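Local coordinates for gene 2 protein (Enterobacteria phage Sf6, PDB 5C12) that packages viral DNA as the large terminase subunit, here its nuclease domain, which cuts DNA at an active site that binds metal ions, at residues 30-35 with 178-183; 37-42 with 196-201. The protein carries 1 engineered substitution. One frame throughout, in Å; residues are numbered along the deposited sequence.

Contact 1: residues 30-35 with 178-183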
ATOM      1  N   GLU A  30       4.498  -4.822 -14.588  1.00 15.94           N
ATOM      2  CA  GLU A  30       4.234  -5.896 -15.529  1.00 16.77           C
ATOM      3  C   GLU A  30       5.015  -7.161 -15.131  1.00 16.90           C
ATOM      4  O   GLU A  30       4.467  -8.262 -15.145  1.00 15.06           O
ATOM      5  CB  GLU A  30       4.612  -5.470 -16.941  1.00 15.64           C
ATOM      6  CG  GLU A  30       3.844  -4.279 -17.511  1.00 20.11           C
ATOM      7  CD  GLU A  30       2.353  -4.536 -17.619  1.00 36.89           C
ATOM      8  OE1 GLU A  30       1.941  -5.717 -17.671  1.00 27.48           O
ATOM      9  OE2 GLU A  30       1.593  -3.545 -17.639  1.00 38.97           O
ATOM     10  N   ALA A  31       6.290  -7.001 -14.784  1.00 14.12           N
ATOM     11  CA  ALA A  31       7.109  -8.145 -14.327  1.00 14.53           C
ATOM     12  C   ALA A  31       6.516  -8.787 -13.069  1.00 16.15           C
ATOM     13  O   ALA A  31       6.481 -10.015 -12.925  1.00 15.45           O
ATOM     14  CB  ALA A  31       8.531  -7.709 -14.060  1.00 17.12           C
ATOM     15  N   ALA A  32       6.038  -7.949 -12.156  1.00 14.24           N
ATOM     16  CA  ALA A  32       5.497  -8.417 -10.897  1.00 12.76           C
ATOM     17  C   ALA A  32       4.154  -9.102 -11.029  1.00 14.66           C
ATOM     18  O   ALA A  32       3.716  -9.786 -10.103  1.00 13.67           O
ATOM     19  CB  ALA A  32       5.378  -7.264  -9.925  1.00 12.02           C
ATOM     20  N   THR A  33       3.482  -8.901 -12.150  1.00 13.44           N
ATOM     21  CA  THR A  33       2.215  -9.579 -12.402  1.00 13.81           C
ATOM     22  C   THR A  33       2.484 -11.074 -12.526  1.00 13.87           C
ATOM     23  O   THR A  33       3.281 -11.495 -13.363  1.00 16.03           O
ATOM     24  CB  THR A  33       1.545  -9.025 -13.665  1.00 15.65           C
ATOM     25  OG1 THR A  33       1.310  -7.615 -13.485  1.00 17.00           O
ATOM     26  CG2 THR A  33       0.222  -9.725 -13.923  1.00 18.94           C
ATOM     27  N   ASP A  34       1.872 -11.845 -11.626  1.00 14.95           N
ATOM     28  CA  ASP A  34       2.058 -13.294 -11.576  1.00 15.50           C
ATOM     29  C   ASP A  34       3.529 -13.696 -11.415  1.00 15.33           C
ATOM     30  O   ASP A  34       3.937 -14.784 -11.836  1.00 17.44           O
ATOM     31  CB  ASP A  34       1.428 -13.963 -12.816  1.00 16.39           C
ATOM     32  CG  ASP A  34      -0.086 -13.997 -12.768  1.00 21.11           C
ATOM     33  OD1 ASP A  34      -0.683 -13.901 -11.663  1.00 18.31           O
ATOM     34  OD2 ASP A  34      -0.694 -14.147 -13.859  1.00 25.32           O
ATOM     35  N   ALA A  35       4.329 -12.849 -10.771  1.00 16.01           N
ATOM     36  CA  ALA A  35       5.728 -13.188 -10.547  1.00 14.21           C
ATOM     37  C   ALA A  35       5.874 -14.483  -9.756  1.00 14.06           C
ATOM     38  O   ALA A  35       6.813 -15.239  -9.979  1.00 16.09           O
ATOM     39  CB  ALA A  35       6.476 -12.061  -9.833  1.00 13.14           C
ATOM     40  N   ASP A 178      10.796  -0.812  -3.630  1.00 13.14           N
ATOM     41  CA  ASP A 178      11.919  -1.732  -3.498  1.00 12.53           C
ATOM     42  C   ASP A 178      11.496  -3.177  -3.761  1.00 13.14           C
ATOM     43  O   ASP A 178      12.197  -3.902  -4.484  1.00 13.61           O
ATOM     44  CB  ASP A 178      12.556  -1.623  -2.109  1.00 12.51           C
ATOM     45  CG  ASP A 178      13.310  -0.336  -1.888  1.00 19.89           C
ATOM     46  OD1 ASP A 178      13.489   0.457  -2.826  1.00 22.39           O
ATOM     47  OD2 ASP A 178      13.749  -0.127  -0.719  1.00 22.98           O
ATOM     48  N   ARG A 179      10.359  -3.600  -3.219  1.00 10.78           N
ATOM     49  CA  ARG A 179       9.855  -4.946  -3.495  1.00 11.82           C
ATOM     50  C   ARG A 179       9.646  -5.136  -4.988  1.00 11.55           C
ATOM     51  O   ARG A 179      10.034  -6.158  -5.561  1.00 12.69           O
ATOM     52  CB  ARG A 179       8.533  -5.228  -2.791  1.00 11.37           C
ATOM     53  CG  ARG A 179       8.642  -5.472  -1.305  1.00 14.12           C
ATOM     54  CD  ARG A 179       7.233  -5.823  -0.842  1.00 14.98           C
ATOM     55  NE  ARG A 179       7.143  -6.006   0.592  1.00 15.86           N
ATOM     56  CZ  ARG A 179       7.031  -7.172   1.211  1.00 16.27           C
ATOM     57  NH1 ARG A 179       6.967  -8.333   0.568  1.00 16.47           N
ATOM     58  NH2 ARG A 179       6.931  -7.172   2.525  1.00 14.88           N
ATOM     59  N   LEU A 180       9.021  -4.158  -5.624  1.00 12.24           N
ATOM     60  CA  LEU A 180       8.728  -4.267  -7.055  1.00 12.29           C
ATOM     61  C   LEU A 180       9.995  -4.322  -7.911  1.00 13.57           C
ATOM     62  O   LEU A 180      10.096  -5.124  -8.838  1.00 13.72           O
ATOM     63  CB  LEU A 180       7.857  -3.106  -7.494  1.00 11.96           C
ATOM     64  CG  LEU A 180       6.458  -3.171  -6.896  1.00 11.03           C
ATOM     65  CD1 LEU A 180       5.737  -1.836  -7.118  1.00 12.58           C
ATOM     66  CD2 LEU A 180       5.635  -4.346  -7.473  1.00 14.76           C
ATOM     67  N   TYR A 181      10.970  -3.481  -7.596  1.00 11.02           N
ATOM     68  CA  TYR A 181      12.219  -3.478  -8.347  1.00 13.71           C
ATOM     69  C   TYR A 181      12.964  -4.802  -8.205  1.00 14.56           C
ATOM     70  O   TYR A 181      13.455  -5.356  -9.176  1.00 14.90           O
ATOM     71  CB  TYR A 181      13.123  -2.332  -7.895  1.00 15.47           C
ATOM     72  CG  TYR A 181      14.466  -2.325  -8.565  1.00 17.31           C
ATOM     73  CD1 TYR A 181      14.582  -1.976  -9.883  1.00 20.87           C
ATOM     74  CD2 TYR A 181      15.606  -2.682  -7.870  1.00 19.51           C
ATOM     75  CE1 TYR A 181      15.813  -1.967 -10.507  1.00 20.56           C
ATOM     76  CE2 TYR A 181      16.840  -2.677  -8.484  1.00 24.42           C
ATOM     77  CZ  TYR A 181      16.926  -2.313  -9.790  1.00 21.49           C
ATOM     78  OH  TYR A 181      18.148  -2.302 -10.443  1.00 30.07           O
ATOM     79  N   LEU A 182      13.056  -5.317  -6.990  1.00 14.05           N
ATOM     80  CA  LEU A 182      13.716  -6.596  -6.772  1.00 13.95           C
ATOM     81  C   LEU A 182      12.983  -7.710  -7.562  1.00 15.33           C
ATOM     82  O   LEU A 182      13.606  -8.626  -8.116  1.00 13.55           O
ATOM     83  CB  LEU A 182      13.778  -6.912  -5.278  1.00 16.63           C
ATOM     84  CG  LEU A 182      14.880  -7.809  -4.759  1.00 36.52           C
ATOM     85  CD1 LEU A 182      16.248  -7.170  -5.014  1.00 27.05           C
ATOM     86  CD2 LEU A 182      14.644  -8.050  -3.271  1.00 38.10           C
ATOM     87  N   THR A 183      11.657  -7.624  -7.618  1.00 13.44           N
ATOM     88  CA  THR A 183      10.846  -8.597  -8.363  1.00 13.23           C
ATOM     89  C   THR A 183      11.135  -8.501  -9.846  1.00 15.22           C
ATOM     90  O   THR A 183      11.334  -9.512 -10.515  1.00 15.59           O
ATOM     91  CB  THR A 183       9.351  -8.400  -8.103  1.00 11.39           C
ATOM     92  OG1 THR A 183       9.115  -8.428  -6.696  1.00 13.08           O
ATOM     93  CG2 THR A 183       8.565  -9.498  -8.693  1.00 14.11           C
TER
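The backbones of A32 and T183 approach to 5.9 Å between their CA atoms, where a type II beta turn spanning A32 to A35 lies against helix 168-189. The contact illustrates how a compact nuclease domain, of the RNase H-like kind found in large terminase subunits, joins parts of the chain remote in sequence: small residues let a turn sit close to a helix. Within the turn, A35 N bonds to A32 O at 3.2 Å, and both alanine CB atoms are directed at the helix. T183 answers them with its methyl. T183 CG2 stands anti to the backbone N and points at the gap between the two alanine CB atoms, 3.5 Å from A35 CB, tighter than ordinary van der Waals contact, and 3.9 Å from A32 CA. One turn of helix earlier, a branch of L180 completes the apolar patch, its CD2 lying 3.8 Å from A32 CB. The same chi1 of T183 (-54°) that sends the methyl to the turn carries the hydroxyl back along its own helix to bond with R179 O, so the two branches do different work. T183 OG1 in turn accepts from L199 N, which ties the buried hydroxyl to the chain leading into strand 200-201, while F201 of that strand packs on both A32 and L180. These two bonds satisfy the hydroxyl and hold its rotation. R179 O is shared: T183 OG1 reaches it at 2.7 Å from above the carbonyl plane, 36° out of it, and T183 N at 3.0 Å from the opposite face.

Contact 2: residues 37-42 with 196-201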
ATOM      1  N   LYS A  37       4.044 -17.069  -9.911  1.00 15.10           N
ATOM      2  CA  LYS A  37       3.870 -18.166 -10.850  1.00 17.25           C
ATOM      3  C   LYS A  37       5.068 -18.299 -11.764  1.00 20.59           C
ATOM      4  O   LYS A  37       5.510 -19.413 -12.048  1.00 22.95           O
ATOM      5  CB  LYS A  37       2.590 -17.960 -11.659  1.00 18.32           C
ATOM      6  CG  LYS A  37       1.344 -17.989 -10.808  1.00 20.30           C
ATOM      7  CD  LYS A  37       0.086 -17.836 -11.628  1.00 22.56           C
ATOM      8  CE  LYS A  37      -1.145 -18.120 -10.783  1.00 28.56           C
ATOM      9  NZ  LYS A  37      -2.397 -18.029 -11.582  1.00 31.39           N
ATOM     10  N   LYS A  38       5.589 -17.169 -12.236  1.00 18.15           N
ATOM     11  CA  LYS A  38       6.733 -17.164 -13.146  1.00 18.92           C
ATOM     12  C   LYS A  38       7.977 -17.755 -12.490  1.00 19.03           C
ATOM     13  O   LYS A  38       8.779 -18.434 -13.135  1.00 21.09           O
ATOM     14  CB  LYS A  38       7.038 -15.738 -13.602  1.00 19.59           C
ATOM     15  CG  LYS A  38       5.944 -15.097 -14.457  1.00 20.30           C
ATOM     16  CD  LYS A  38       6.194 -13.609 -14.599  1.00 21.58           C
ATOM     17  CE  LYS A  38       5.087 -12.926 -15.383  1.00 21.62           C
ATOM     18  NZ  LYS A  38       5.258 -11.458 -15.359  1.00 19.70           N
ATOM     19  N   LEU A  39       8.133 -17.494 -11.203  1.00 20.07           N
ATOM     20  CA  LEU A  39       9.341 -17.868 -10.490  1.00 22.55           C
ATOM     21  C   LEU A  39       9.162 -19.101  -9.610  1.00 27.64           C
ATOM     22  O   LEU A  39      10.130 -19.610  -9.063  1.00 28.44           O
ATOM     23  CB  LEU A  39       9.827 -16.701  -9.641  1.00 22.14           C
ATOM     24  CG  LEU A  39      10.232 -15.446 -10.415  1.00 26.12           C
ATOM     25  CD1 LEU A  39      10.513 -14.290  -9.458  1.00 28.72           C
ATOM     26  CD2 LEU A  39      11.437 -15.732 -11.289  1.00 32.26           C
ATOM     27  N   GLY A  40       7.930 -19.566  -9.455  1.00 21.18           N
ATOM     28  CA  GLY A  40       7.687 -20.815  -8.761  1.00 23.66           C
ATOM     29  C   GLY A  40       7.690 -20.732  -7.243  1.00 23.23           C
ATOM     30  O   GLY A  40       8.289 -21.578  -6.575  1.00 29.19           O
ATOM     31  N   TRP A  41       7.012 -19.741  -6.690  1.00 22.57           N
ATOM     32  CA  TRP A  41       6.798 -19.731  -5.243  1.00 23.52           C
ATOM     33  C   TRP A  41       5.361 -19.401  -4.885  1.00 20.94           C
ATOM     34  O   TRP A  41       4.577 -18.984  -5.733  1.00 22.31           O
ATOM     35  CB  TRP A  41       7.779 -18.805  -4.528  1.00 20.11           C
ATOM     36  CG  TRP A  41       7.902 -17.446  -5.084  1.00 22.99           C
ATOM     37  CD1 TRP A  41       8.753 -17.029  -6.076  1.00 24.51           C
ATOM     38  CD2 TRP A  41       7.168 -16.301  -4.681  1.00 17.16           C
ATOM     39  NE1 TRP A  41       8.579 -15.687  -6.309  1.00 23.44           N
ATOM     40  CE2 TRP A  41       7.619 -15.218  -5.454  1.00 17.67           C
ATOM     41  CE3 TRP A  41       6.179 -16.075  -3.720  1.00 16.16           C
ATOM     42  CZ2 TRP A  41       7.103 -13.933  -5.305  1.00 20.70           C
ATOM     43  CZ3 TRP A  41       5.682 -14.803  -3.585  1.00 17.19           C
ATOM     44  CH2 TRP A  41       6.139 -13.753  -4.372  1.00 20.74           C
ATOM     45  N   LYS A  42       5.022 -19.640  -3.619  1.00 22.13           N
ATOM     46  CA  LYS A  42       3.652 -19.551  -3.117  1.00 21.90           C
ATOM     47  C   LYS A  42       3.596 -18.516  -2.002  1.00 19.75           C
ATOM     48  O   LYS A  42       4.593 -18.280  -1.326  1.00 20.11           O
ATOM     49  CB  LYS A  42       3.211 -20.894  -2.519  1.00 27.08           C
ATOM     50  CG  LYS A  42       2.970 -22.012  -3.515  1.00 53.26           C
ATOM     51  CD  LYS A  42       1.798 -21.693  -4.437  1.00 75.63           C
ATOM     52  CE  LYS A  42       0.983 -22.943  -4.784  1.00 70.02           C
ATOM     53  NZ  LYS A  42       1.797 -24.013  -5.426  1.00 72.52           N
ATOM     54  N   ASP A 196      10.259 -13.233   0.114  1.00 16.18           N
ATOM     55  CA  ASP A 196       9.820 -12.367   1.204  1.00 15.93           C
ATOM     56  C   ASP A 196      10.117 -10.882   0.973  1.00 16.29           C
ATOM     57  O   ASP A 196       9.482  -9.995   1.562  1.00 17.06           O
ATOM     58  CB  ASP A 196      10.431 -12.829   2.528  1.00 18.20           C
ATOM     59  CG  ASP A 196       9.708 -14.024   3.118  1.00 21.60           C
ATOM     60  OD1 ASP A 196       8.876 -14.649   2.426  1.00 41.68           O
ATOM     61  OD2 ASP A 196      10.013 -14.365   4.277  1.00 31.12           O
ATOM     62  N   ASP A 197      11.058 -10.606   0.086  1.00 13.86           N
ATOM     63  CA  ASP A 197      11.450  -9.251  -0.261  1.00 13.74           C
ATOM     64  C   ASP A 197      10.834  -8.795  -1.612  1.00 11.77           C
ATOM     65  O   ASP A 197      11.099  -7.695  -2.069  1.00 16.72           O
ATOM     66  CB  ASP A 197      12.974  -9.178  -0.348  1.00 17.05           C
ATOM     67  CG  ASP A 197      13.656  -9.505   0.972  1.00 21.51           C
ATOM     68  OD1 ASP A 197      13.063  -9.150   2.008  1.00 24.18           O
ATOM     69  OD2 ASP A 197      14.762 -10.096   0.957  1.00 24.70           O
ATOM     70  N   MET A 198      10.029  -9.651  -2.218  1.00 12.25           N
ATOM     71  CA  MET A 198       9.409  -9.351  -3.517  1.00 13.25           C
ATOM     72  C   MET A 198       7.930  -9.001  -3.341  1.00 11.58           C
ATOM     73  O   MET A 198       7.423  -8.959  -2.211  1.00 12.13           O
ATOM     74  CB  MET A 198       9.557 -10.550  -4.446  1.00 13.78           C
ATOM     75  CG  MET A 198      10.992 -10.745  -4.910  1.00 13.22           C
ATOM     76  SD  MET A 198      11.246 -11.853  -6.314  1.00 19.18           S
ATOM     77  CE  MET A 198      11.137 -13.450  -5.547  1.00 23.42           C
ATOM     78  N   LEU A 199       7.226  -8.755  -4.447  1.00 11.57           N
ATOM     79  CA  LEU A 199       5.785  -8.557  -4.418  1.00 12.62           C
ATOM     80  C   LEU A 199       5.242  -9.039  -5.750  1.00 13.82           C
ATOM     81  O   LEU A 199       5.747  -8.652  -6.803  1.00 13.63           O
ATOM     82  CB  LEU A 199       5.419  -7.095  -4.201  1.00 11.84           C
ATOM     83  CG  LEU A 199       3.951  -6.946  -3.791  1.00 14.24           C
ATOM     84  CD1 LEU A 199       3.701  -7.496  -2.395  1.00 12.62           C
ATOM     85  CD2 LEU A 199       3.535  -5.479  -3.896  1.00 16.05           C
ATOM     86  N   SER A 200       4.291  -9.955  -5.689  1.00 11.57           N
ATOM     87  CA  SER A 200       3.600 -10.486  -6.850  1.00 12.02           C
ATOM     88  C   SER A 200       2.155 -10.039  -6.866  1.00 13.15           C
ATOM     89  O   SER A 200       1.486 -10.017  -5.831  1.00 12.99           O
ATOM     90  CB  SER A 200       3.664 -12.009  -6.844  1.00 12.44           C
ATOM     91  OG  SER A 200       3.047 -12.550  -8.008  1.00 14.38           O
ATOM     92  N   PHE A 201       1.639  -9.694  -8.044  1.00 12.78           N
ATOM     93  CA  PHE A 201       0.212  -9.477  -8.191  1.00 13.25           C
ATOM     94  C   PHE A 201      -0.486 -10.724  -8.736  1.00 12.24           C
ATOM     95  O   PHE A 201      -0.205 -11.171  -9.825  1.00 13.05           O
ATOM     96  CB  PHE A 201      -0.073  -8.274  -9.096  1.00 11.00           C
ATOM     97  CG  PHE A 201       0.531  -7.001  -8.589  1.00 11.63           C
ATOM     98  CD1 PHE A 201      -0.076  -6.309  -7.561  1.00 11.89           C
ATOM     99  CD2 PHE A 201       1.706  -6.512  -9.142  1.00 12.99           C
ATOM    100  CE1 PHE A 201       0.502  -5.147  -7.068  1.00 12.11           C
ATOM    101  CE2 PHE A 201       2.283  -5.367  -8.652  1.00 13.98           C
ATOM    102  CZ  PHE A 201       1.671  -4.673  -7.626  1.00 13.57           C
TER
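Strand 200-201, a short strand at one margin of the domain's central mixed sheet, and the residues leading into it meet the end region of helix 35-39 and the chain beyond it through L39, W41, M198 and S200. The chain turns away after the helix at G40, whose positive phi (81°) suits a residue without a side chain, and this delivers W41 to the neighbourhood of L39. The indole takes the crowded first torsion, CG between the backbone N and the carbonyl carbon, which carries the ring toward M198 and S200; both meet it obliquely. M198 provides the main partner. Its chain is bent at the last torsion, chi3 -79°, which brings the terminal methyl to the pyrrole side of the indole: M198 CE is 3.5 Å from W41 NE1 and 3.9 Å from W41 CE2. L39 sits beside both, with its CD1 in plane at the edge of the indole and 4.0 Å from M198 SD. At the far end of the benzene ring, W41 CH2 touches S200 CB at 3.9 Å. The serine thus offers the tryptophan its carbon, while its OG, anti to the backbone N, bonds to H36 ND1 on helix 35-39. Elsewhere, S200 pairs through its backbone with S69 and V71, and P195 and V70 also pack on W41. Across the two segments the contact is therefore one of dispersion and shape rather than polar bonding. The cost falls on W41 NE1, an N-H buried here against a methyl and without a partner in the model, a desolvation cost that the surrounding apolar packing probably offsets.

Overall arrangement
Contacts 1 and 2 lie 8 Å apart between centres, on the same side of the chain's centre and away from the metal site. Both unite the N-terminal helices with the chain running from helix 168-189 into strand 200-201, and their segments alternate in sequence. Contact 1 is wholly buried and built from small groups at close range; contact 2, only partly buried, relies mainly on the larger side chains of L39, W41 and M198. Polar bonds stitch the two together: D34 N probably bonds to F201 O at 2.8 Å, and R179 NH1 to M198 O at 2.9 Å, while K38 NZ reaches back to the carbonyls of A31 and T33.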